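Local coordinates for Dps family protein (Staphylococcus aureus subsp. aureus, PDB 2D5K) that forms a ferritin-like dodecamer that probably binds and oxidises iron and, as in related Dps proteins, may help shield DNA from oxidative damage, at residues T104-S107 with K108-N112. Numbering follows the deposited sequence.
Sequences TNIS and KQLEN
Ile106 and Leu110, one helical turn apart, illustrate how an amphipathic helix builds its buried stripe. Their side chains lie alongside each other and point the same way, with Ile106 CG2 3.7 Å from Leu110 CD1. That methyl reaches its neighbour because CG1 takes the place beside the backbone N (chi1 -69°), which puts CG2 anti to that N. Beneath the pair, Leu110 N donates to Ile106 O at 2.8 Å, the shortest of four successive i to i+4 backbone bonds and the one most nearly in line with its carbonyl. Leu110 CG also rests 3.3 Å from Ile106 O, packing the branch point against the turn. Helix 5-32 covers both, Gln15 touching each and Trp19 touching Ile106, and helix 123-147 adds Phe129 and Met132 against Leu110.

Around the helix the packing thins. The bonds from Lys108 N to Thr104 O and from Gln109 N to Asn105 O are both 3.1 Å long, with each donor tilted out of the carbonyl plane. Lys108 lays only its first carbon near this backbone, CB standing 3.6 Å from Asn105 O; CG is anti to the backbone N (chi1 -179°), and the chain beyond it, extended as well, carries the ammonium away on the exposed side. At the margins between these faces, polar groups tie the helix to its neighbours: Ser107 OG bonds to Asp137, and Gln109 OE1 to Asn18 and Gln15. An apolar stripe with polar flanks is typical of an amphipathic helix, and this one, helix 92-120, belongs to the four-helix bundle of the ferritin-like Dps subunit.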
# COMPACT_ATOMS: atom_id res chain seq x y z
N THR B 104 -10.81 35.19 -5.41
CA THR B 104 -11.10 36.34 -4.55
C THR B 104 -12.61 36.54 -4.55
O THR B 104 -13.22 36.77 -3.49
CB THR B 104 -10.41 37.62 -5.08
OG1 THR B 104 -9.00 37.53 -4.86
CG2 THR B 104 -10.96 38.86 -4.37
N ASN B 105 -13.23 36.46 -5.72
CA ASN B 105 -14.67 36.64 -5.84
C ASN B 105 -15.44 35.56 -5.10
O ASN B 105 -16.43 35.84 -4.41
CB ASN B 105 -15.11 36.64 -7.31
CG ASN B 105 -14.55 37.82 -8.08
OD1 ASN B 105 -14.16 38.83 -7.50
ND2 ASN B 105 -14.53 37.70 -9.40
N ILE B 106 -15.00 34.31 -5.24
CA ILE B 106 -15.65 33.19 -4.58
C ILE B 106 -15.52 33.30 -3.06
O ILE B 106 -16.48 33.08 -2.33
CB ILE B 106 -15.06 31.86 -5.07
CG1 ILE B 106 -15.45 31.63 -6.53
CG2 ILE B 106 -15.53 30.70 -4.17
CD1 ILE B 106 -14.66 30.54 -7.23
N SER B 107 -14.33 33.66 -2.58
CA SER B 107 -14.13 33.77 -1.15
C SER B 107 -15.08 34.82 -0.56
O SER B 107 -15.60 34.63 0.54
CB SER B 107 -12.68 34.15 -0.83
OG SER B 107 -12.48 34.18 0.58
N LYS B 108 -15.30 35.91 -1.29
CA LYS B 108 -16.20 36.95 -0.82
C LYS B 108 -17.63 36.42 -0.77
O LYS B 108 -18.38 36.70 0.17
CB LYS B 108 -16.12 38.18 -1.74
CG LYS B 108 -17.02 39.32 -1.31
CD LYS B 108 -16.80 40.56 -2.18
CE LYS B 108 -17.73 41.69 -1.76
NZ LYS B 108 -17.56 42.90 -2.62
N GLN B 109 -18.02 35.66 -1.79
CA GLN B 109 -19.36 35.07 -1.83
C GLN B 109 -19.52 34.11 -0.67
O GLN B 109 -20.58 34.05 -0.03
CB GLN B 109 -19.60 34.28 -3.11
CG GLN B 109 -19.89 35.07 -4.36
CD GLN B 109 -20.49 34.18 -5.44
OE1 GLN B 109 -20.05 33.05 -5.64
NE2 GLN B 109 -21.51 34.69 -6.13
N LEU B 110 -18.47 33.34 -0.39
CA LEU B 110 -18.52 32.37 0.69
C LEU B 110 -18.66 33.03 2.06
O LEU B 110 -19.30 32.47 2.95
CB LEU B 110 -17.29 31.47 0.65
CG LEU B 110 -17.23 30.48 -0.51
CD1 LEU B 110 -15.87 29.81 -0.56
CD2 LEU B 110 -18.34 29.44 -0.35
N GLU B 111 -18.07 34.21 2.23
CA GLU B 111 -18.17 34.91 3.51
C GLU B 111 -19.66 35.17 3.78
O GLU B 111 -20.15 34.96 4.89
CB GLU B 111 -17.39 36.23 3.46
CG GLU B 111 -17.36 37.03 4.77
CD GLU B 111 -16.55 36.37 5.88
OE1 GLU B 111 -15.90 35.33 5.64
OE2 GLU B 111 -16.55 36.92 7.01
N ASN B 112 -20.37 35.62 2.75
CA ASN B 112 -21.79 35.90 2.86
C ASN B 112 -22.59 34.61 3.04
O ASN B 112 -23.52 34.55 3.84
CB ASN B 112 -22.28 36.66 1.62
CG ASN B 112 -23.75 37.03 1.70
OD1 ASN B 112 -24.19 37.67 2.66
ND2 ASN B 112 -24.51 36.64 0.69